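Local structure of glutathione S-transferase (Legionella pneumophila subsp. pneumophila str. Philadelphia 1, 3NIV) at residues A[135-146]-A[181-191]. The protein probably acts as a zeta-class glutathione transferase, with maleylacetoacetate isomerase as its likely activity. Sequence-based numbering, arbitrary orientation.
Sequences HHWLKTGFDAFE and FHFDMASYPII
The 181-191 segment leaves helix 166-180 and runs alongside helix residues 135-146 in the same chain direction, with CA atoms 6.2 Å apart at His-135 and Phe-183 and 6.3 Å apart at Glu-146 and Tyr-188. Histidine offers both an N-H and a flat face: NE2 donates to Phe-181 O in the imidazole plane (a short 2.5 Å, 167°), while the Phe-183 ring turns its edge to the imidazole face. A chi1 of 175° swings the Phe-183 ring away from its own N and lays one face against Leu-138 CB. Phenylalanine suits buried position 142, met by apolar groups of Met-185, Tyr-188 and Ile-191: selenomethionine Met-185 puts CE over one ring face, its SE making a slanting Met-aromatic contact, and Phe-142 CB sits over the centre of the Tyr-188 ring (3.4 Å to CZ). A Schellman motif with His-182 at C-prime ends helix 166-180; the loop then follows helix 127-149 to helix 189-198, within the all-helical C-terminal domain of the GST fold. N-cap Tyr-188 combines this packing ring with a hydroxyl donating to Asp-143 OD1 (2.7 Å) from above the carboxylate plane; a water links that oxygen to Ser-187 OG. First-turn NH groups lack helical acceptors, so Glu-146, bent at chi2 (96°), takes two through syn lone pairs: Ile-190 N to OE2 (2.8 Å), Ile-191 N to OE1 (3.0 Å).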
ATOM      1  N   HIS A 135       3.752   4.957  18.642  1.00 29.69           N
ATOM      2  CA  HIS A 135       2.521   4.528  19.293  1.00 31.41           C
ATOM      3  C   HIS A 135       1.317   5.253  18.705  1.00 30.30           C
ATOM      4  O   HIS A 135       0.193   4.726  18.693  1.00 28.42           O
ATOM      5  CB  HIS A 135       2.615   4.778  20.805  1.00 30.12           C
ATOM      6  CG  HIS A 135       3.366   3.715  21.551  1.00 32.61           C
ATOM      7  ND1 HIS A 135       3.274   3.554  22.919  1.00 33.26           N
ATOM      8  CD2 HIS A 135       4.201   2.741  21.115  1.00 32.24           C
ATOM      9  CE1 HIS A 135       4.033   2.542  23.295  1.00 32.73           C
ATOM     10  NE2 HIS A 135       4.607   2.030  22.223  1.00 35.45           N
ATOM     11  N   HIS A 136       1.556   6.467  18.220  1.00 29.77           N
ATOM     12  CA  HIS A 136       0.487   7.259  17.618  1.00 30.97           C
ATOM     13  C   HIS A 136      -0.129   6.578  16.396  1.00 29.25           C
ATOM     14  O   HIS A 136      -1.345   6.537  16.245  1.00 26.89           O
ATOM     15  CB  HIS A 136       0.989   8.645  17.223  1.00 31.58           C
ATOM     16  CG  HIS A 136      -0.013   9.432  16.447  1.00 32.69           C
ATOM     17  ND1 HIS A 136      -1.278   9.697  16.927  1.00 32.21           N
ATOM     18  CD2 HIS A 136       0.048   9.992  15.216  1.00 31.08           C
ATOM     19  CE1 HIS A 136      -1.951  10.391  16.028  1.00 30.95           C
ATOM     20  NE2 HIS A 136      -1.169  10.585  14.982  1.00 31.90           N
ATOM     21  N   TRP A 137       0.715   6.041  15.526  1.00 27.95           N
ATOM     22  CA  TRP A 137       0.211   5.432  14.307  1.00 28.62           C
ATOM     23  C   TRP A 137      -0.348   4.062  14.618  1.00 27.93           C
ATOM     24  O   TRP A 137      -1.234   3.574  13.909  1.00 27.34           O
ATOM     25  CB  TRP A 137       1.278   5.394  13.204  1.00 25.42           C
ATOM     26  CG  TRP A 137       1.856   6.747  12.954  1.00 26.40           C
ATOM     27  CD1 TRP A 137       3.147   7.123  13.119  1.00 26.62           C
ATOM     28  CD2 TRP A 137       1.148   7.921  12.537  1.00 29.02           C
ATOM     29  NE1 TRP A 137       3.300   8.443  12.819  1.00 25.92           N
ATOM     30  CE2 TRP A 137       2.090   8.964  12.461  1.00 26.51           C
ATOM     31  CE3 TRP A 137      -0.188   8.187  12.207  1.00 27.65           C
ATOM     32  CZ2 TRP A 137       1.747  10.253  12.070  1.00 26.45           C
ATOM     33  CZ3 TRP A 137      -0.532   9.463  11.828  1.00 24.44           C
ATOM     34  CH2 TRP A 137       0.432  10.485  11.764  1.00 28.55           C
ATOM     35  N   LEU A 138       0.146   3.445  15.687  1.00 28.93           N
ATOM     36  CA  LEU A 138      -0.441   2.178  16.116  1.00 28.46           C
ATOM     37  C   LEU A 138      -1.898   2.392  16.534  1.00 27.57           C
ATOM     38  O   LEU A 138      -2.791   1.681  16.069  1.00 30.00           O
ATOM     39  CB  LEU A 138       0.385   1.499  17.207  1.00 27.53           C
ATOM     40  CG  LEU A 138       1.519   0.636  16.640  1.00 30.22           C
ATOM     41  CD1 LEU A 138       1.007  -0.500  15.787  1.00 29.38           C
ATOM     42  CD2 LEU A 138       2.417   1.468  15.795  1.00 31.92           C
ATOM     43  N   LYS A 139      -2.141   3.407  17.354  1.00 26.58           N
ATOM     44  CA  LYS A 139      -3.491   3.682  17.828  1.00 28.25           C
ATOM     45  C   LYS A 139      -4.419   3.978  16.656  1.00 31.39           C
ATOM     46  O   LYS A 139      -5.512   3.423  16.560  1.00 30.99           O
ATOM     47  CB  LYS A 139      -3.518   4.853  18.816  1.00 27.90           C
ATOM     48  CG  LYS A 139      -4.778   4.876  19.674  1.00 34.70           C
ATOM     49  CD  LYS A 139      -5.145   6.270  20.178  1.00 38.31           C
ATOM     50  CE  LYS A 139      -6.639   6.324  20.554  1.00 45.63           C
ATOM     51  NZ  LYS A 139      -7.229   7.710  20.519  1.00 42.40           N
ATOM     52  N   THR A 140      -3.980   4.862  15.768  1.00 30.14           N
ATOM     53  CA  THR A 140      -4.804   5.263  14.645  1.00 29.29           C
ATOM     54  C   THR A 140      -5.143   4.075  13.756  1.00 27.90           C
ATOM     55  O   THR A 140      -6.294   3.900  13.364  1.00 29.04           O
ATOM     56  CB  THR A 140      -4.114   6.346  13.816  1.00 32.07           C
ATOM     57  OG1 THR A 140      -3.838   7.467  14.660  1.00 36.17           O
ATOM     58  CG2 THR A 140      -5.026   6.804  12.691  1.00 33.30           C
ATOM     59  N   GLY A 141      -4.131   3.265  13.452  1.00 26.11           N
ATOM     60  CA  GLY A 141      -4.286   2.093  12.614  1.00 26.49           C
ATOM     61  C   GLY A 141      -5.101   0.971  13.229  1.00 28.96           C
ATOM     62  O   GLY A 141      -5.903   0.329  12.556  1.00 27.52           O
ATOM     63  N   PHE A 142      -4.909   0.724  14.516  1.00 29.66           N
ATOM     64  CA  PHE A 142      -5.682  -0.331  15.164  1.00 29.53           C
ATOM     65  C   PHE A 142      -7.128   0.098  15.430  1.00 29.95           C
ATOM     66  O   PHE A 142      -8.042  -0.714  15.341  1.00 29.17           O
ATOM     67  CB  PHE A 142      -4.982  -0.826  16.427  1.00 27.38           C
ATOM     68  CG  PHE A 142      -3.766  -1.664  16.148  1.00 27.99           C
ATOM     69  CD1 PHE A 142      -3.733  -2.514  15.058  1.00 29.44           C
ATOM     70  CD2 PHE A 142      -2.659  -1.612  16.976  1.00 29.51           C
ATOM     71  CE1 PHE A 142      -2.604  -3.301  14.797  1.00 30.41           C
ATOM     72  CE2 PHE A 142      -1.532  -2.398  16.719  1.00 27.57           C
ATOM     73  CZ  PHE A 142      -1.508  -3.240  15.629  1.00 25.47           C
ATOM     74  N   ASP A 143      -7.333   1.374  15.740  1.00 30.05           N
ATOM     75  CA  ASP A 143      -8.681   1.901  15.859  1.00 30.18           C
ATOM     76  C   ASP A 143      -9.427   1.577  14.572  1.00 33.51           C
ATOM     77  O   ASP A 143     -10.494   0.959  14.593  1.00 34.90           O
ATOM     78  CB  ASP A 143      -8.664   3.416  16.061  1.00 31.67           C
ATOM     79  CG  ASP A 143      -8.287   3.823  17.475  1.00 35.42           C
ATOM     80  OD1 ASP A 143      -8.045   2.929  18.313  1.00 37.36           O
ATOM     81  OD2 ASP A 143      -8.234   5.047  17.750  1.00 38.21           O
ATOM     82  N   ALA A 144      -8.860   1.990  13.441  1.00 30.58           N
ATOM     83  CA  ALA A 144      -9.555   1.843  12.169  1.00 31.59           C
ATOM     84  C   ALA A 144      -9.772   0.372  11.857  1.00 34.00           C
ATOM     85  O   ALA A 144     -10.845  -0.033  11.417  1.00 35.85           O
ATOM     86  CB  ALA A 144      -8.789   2.528  11.050  1.00 26.72           C
ATOM     87  N   PHE A 145      -8.752  -0.434  12.106  1.00 32.60           N
ATOM     88  CA  PHE A 145      -8.839  -1.856  11.815  1.00 31.12           C
ATOM     89  C   PHE A 145      -9.902  -2.585  12.655  1.00 32.33           C
ATOM     90  O   PHE A 145     -10.638  -3.425  12.147  1.00 34.49           O
ATOM     91  CB  PHE A 145      -7.472  -2.494  12.021  1.00 27.63           C
ATOM     92  CG  PHE A 145      -7.306  -3.807  11.332  1.00 23.40           C
ATOM     93  CD1 PHE A 145      -7.818  -4.967  11.889  1.00 27.32           C
ATOM     94  CD2 PHE A 145      -6.621  -3.888  10.140  1.00 22.83           C
ATOM     95  CE1 PHE A 145      -7.657  -6.186  11.254  1.00 23.73           C
ATOM     96  CE2 PHE A 145      -6.453  -5.091   9.501  1.00 22.83           C
ATOM     97  CZ  PHE A 145      -6.973  -6.249  10.065  1.00 24.37           C
ATOM     98  N   GLU A 146      -9.973  -2.269  13.941  1.00 33.84           N
ATOM     99  CA  GLU A 146     -10.884  -2.967  14.836  1.00 33.28           C
ATOM    100  C   GLU A 146     -12.303  -2.524  14.526  1.00 38.64           C
ATOM    101  O   GLU A 146     -13.263  -3.290  14.653  1.00 39.78           O
ATOM    102  CB  GLU A 146     -10.539  -2.681  16.290  1.00 33.49           C
ATOM    103  CG  GLU A 146     -11.455  -3.379  17.295  1.00 35.92           C
ATOM    104  CD  GLU A 146     -10.902  -4.693  17.834  1.00 36.06           C
ATOM    105  OE1 GLU A 146      -9.868  -5.180  17.328  1.00 31.88           O
ATOM    106  OE2 GLU A 146     -11.518  -5.237  18.786  1.00 42.05           O
ATOM    107  N   PHE A 181       7.242  -2.751  20.620  1.00 35.56           N
ATOM    108  CA  PHE A 181       7.393  -1.363  21.034  1.00 32.49           C
ATOM    109  C   PHE A 181       6.486  -1.099  22.209  1.00 34.76           C
ATOM    110  O   PHE A 181       6.176   0.051  22.541  1.00 32.12           O
ATOM    111  CB  PHE A 181       7.100  -0.418  19.873  1.00 33.36           C
ATOM    112  CG  PHE A 181       8.225  -0.332  18.893  1.00 31.89           C
ATOM    113  CD1 PHE A 181       8.438  -1.350  17.973  1.00 33.39           C
ATOM    114  CD2 PHE A 181       9.099   0.745  18.917  1.00 33.85           C
ATOM    115  CE1 PHE A 181       9.500  -1.289  17.069  1.00 37.70           C
ATOM    116  CE2 PHE A 181      10.165   0.818  18.021  1.00 33.66           C
ATOM    117  CZ  PHE A 181      10.367  -0.205  17.093  1.00 35.29           C
ATOM    118  N   HIS A 182       6.089  -2.206  22.833  1.00 32.77           N
ATOM    119  CA  HIS A 182       5.234  -2.238  24.020  1.00 35.44           C
ATOM    120  C   HIS A 182       4.058  -1.263  24.008  1.00 34.93           C
ATOM    121  O   HIS A 182       3.821  -0.526  24.959  1.00 35.39           O
ATOM    122  CB  HIS A 182       6.050  -2.147  25.315  1.00 35.46           C
ATOM    123  CG  HIS A 182       7.192  -1.189  25.247  1.00 35.81           C
ATOM    124  ND1 HIS A 182       7.084   0.126  25.648  1.00 36.44           N
ATOM    125  CD2 HIS A 182       8.469  -1.353  24.826  1.00 39.30           C
ATOM    126  CE1 HIS A 182       8.246   0.732  25.474  1.00 36.67           C
ATOM    127  NE2 HIS A 182       9.104  -0.143  24.977  1.00 37.13           N
ATOM    128  N   PHE A 183       3.321  -1.287  22.910  1.00 33.42           N
ATOM    129  CA  PHE A 183       2.062  -0.586  22.824  1.00 34.19           C
ATOM    130  C   PHE A 183       1.025  -1.487  23.483  1.00 32.76           C
ATOM    131  O   PHE A 183       1.072  -2.703  23.330  1.00 33.37           O
ATOM    132  CB  PHE A 183       1.736  -0.343  21.349  1.00 28.78           C
ATOM    133  CG  PHE A 183       0.394   0.281  21.107  1.00 29.64           C
ATOM    134  CD1 PHE A 183       0.204   1.648  21.280  1.00 28.70           C
ATOM    135  CD2 PHE A 183      -0.671  -0.491  20.666  1.00 28.34           C
ATOM    136  CE1 PHE A 183      -1.034   2.232  21.025  1.00 28.95           C
ATOM    137  CE2 PHE A 183      -1.911   0.088  20.415  1.00 29.64           C
ATOM    138  CZ  PHE A 183      -2.092   1.451  20.599  1.00 28.80           C
ATOM    139  N   ASP A 184       0.091  -0.901  24.219  1.00 34.17           N
ATOM    140  CA  ASP A 184      -0.888  -1.698  24.947  1.00 35.64           C
ATOM    141  C   ASP A 184      -2.112  -1.980  24.104  1.00 32.16           C
ATOM    142  O   ASP A 184      -2.810  -1.063  23.704  1.00 33.31           O
ATOM    143  CB  ASP A 184      -1.313  -0.997  26.239  1.00 40.42           C
ATOM    144  CG  ASP A 184      -2.332  -1.804  27.030  1.00 43.62           C
ATOM    145  OD1 ASP A 184      -2.218  -3.050  27.052  1.00 45.24           O
ATOM    146  OD2 ASP A 184      -3.251  -1.197  27.623  1.00 47.67           O
HETATM  147  N   MSE A 185      -2.385  -3.261  23.883  1.00 36.13           N
HETATM  148  CA  MSE A 185      -3.448  -3.700  22.976  1.00 33.72           C
HETATM  149  C   MSE A 185      -4.842  -3.788  23.596  1.00 34.70           C
HETATM  150  O   MSE A 185      -5.796  -4.171  22.921  1.00 34.34           O
HETATM  151  CB  MSE A 185      -3.088  -5.057  22.362  1.00 29.79           C
HETATM  152  CG  MSE A 185      -1.908  -5.006  21.407  1.00 34.61           C
HETATM  153 SE   MSE A 185      -2.179  -3.791  19.875  1.00 50.59          SE
HETATM  154  CE  MSE A 185      -3.492  -4.845  18.880  1.00 33.17           C
ATOM    155  N   ALA A 186      -4.964  -3.437  24.871  1.00 35.15           N
ATOM    156  CA  ALA A 186      -6.235  -3.590  25.592  1.00 35.57           C
ATOM    157  C   ALA A 186      -7.474  -3.148  24.798  1.00 36.06           C
ATOM    158  O   ALA A 186      -8.540  -3.756  24.893  1.00 37.01           O
ATOM    159  CB  ALA A 186      -6.170  -2.854  26.921  1.00 36.53           C
ATOM    160  N   SER A 187      -7.323  -2.090  24.015  1.00 34.82           N
ATOM    161  CA  SER A 187      -8.443  -1.473  23.315  1.00 32.80           C
ATOM    162  C   SER A 187      -8.971  -2.303  22.136  1.00 35.11           C
ATOM    163  O   SER A 187     -10.028  -1.995  21.577  1.00 32.65           O
ATOM    164  CB  SER A 187      -8.024  -0.083  22.832  1.00 37.57           C
ATOM    165  OG  SER A 187      -9.052   0.560  22.099  1.00 43.05           O
ATOM    166  N   TYR A 188      -8.254  -3.366  21.785  1.00 33.09           N
ATOM    167  CA  TYR A 188      -8.525  -4.093  20.552  1.00 33.14           C
ATOM    168  C   TYR A 188      -8.784  -5.589  20.745  1.00 36.33           C
ATOM    169  O   TYR A 188      -7.996  -6.423  20.287  1.00 35.36           O
ATOM    170  CB  TYR A 188      -7.362  -3.880  19.589  1.00 32.09           C
ATOM    171  CG  TYR A 188      -6.951  -2.431  19.508  1.00 32.71           C
ATOM    172  CD1 TYR A 188      -7.788  -1.494  18.930  1.00 29.43           C
ATOM    173  CD2 TYR A 188      -5.734  -1.996  20.029  1.00 32.61           C
ATOM    174  CE1 TYR A 188      -7.431  -0.167  18.859  1.00 33.14           C
ATOM    175  CE2 TYR A 188      -5.362  -0.670  19.955  1.00 29.01           C
ATOM    176  CZ  TYR A 188      -6.217   0.241  19.366  1.00 31.75           C
ATOM    177  OH  TYR A 188      -5.879   1.568  19.295  1.00 32.40           O
ATOM    178  N   PRO A 189      -9.907  -5.932  21.401  1.00 35.64           N
ATOM    179  CA  PRO A 189     -10.245  -7.312  21.769  1.00 34.23           C
ATOM    180  C   PRO A 189     -10.314  -8.269  20.575  1.00 33.48           C
ATOM    181  O   PRO A 189      -9.743  -9.359  20.637  1.00 30.60           O
ATOM    182  CB  PRO A 189     -11.637  -7.180  22.395  1.00 36.30           C
ATOM    183  CG  PRO A 189     -11.789  -5.739  22.732  1.00 34.74           C
ATOM    184  CD  PRO A 189     -10.963  -4.977  21.779  1.00 34.83           C
ATOM    185  N   ILE A 190     -11.009  -7.872  19.510  1.00 33.86           N
ATOM    186  CA  ILE A 190     -11.172  -8.760  18.362  1.00 33.37           C
ATOM    187  C   ILE A 190      -9.819  -9.042  17.743  1.00 31.10           C
ATOM    188  O   ILE A 190      -9.505 -10.179  17.376  1.00 31.12           O
ATOM    189  CB  ILE A 190     -12.089  -8.173  17.282  1.00 34.70           C
ATOM    190  CG1 ILE A 190     -13.441  -7.765  17.866  1.00 33.66           C
ATOM    191  CG2 ILE A 190     -12.273  -9.173  16.151  1.00 30.56           C
ATOM    192  CD1 ILE A 190     -14.417  -7.252  16.808  1.00 30.90           C
ATOM    193  N   ILE A 191      -9.016  -7.990  17.639  1.00 30.01           N
ATOM    194  CA  ILE A 191      -7.664  -8.118  17.119  1.00 33.24           C
ATOM    195  C   ILE A 191      -6.812  -9.012  18.012  1.00 29.86           C
ATOM    196  O   ILE A 191      -6.112  -9.910  17.534  1.00 27.99           O
ATOM    197  CB  ILE A 191      -6.990  -6.740  16.979  1.00 33.58           C
ATOM    198  CG1 ILE A 191      -7.389  -6.110  15.635  1.00 30.47           C
ATOM    199  CG2 ILE A 191      -5.481  -6.883  17.096  1.00 24.74           C
ATOM    200  CD1 ILE A 191      -7.147  -4.599  15.537  1.00 30.43           C
TER
HETATM  201  O   HOH W   1      -8.852   3.290  20.846  1.00 44.39           O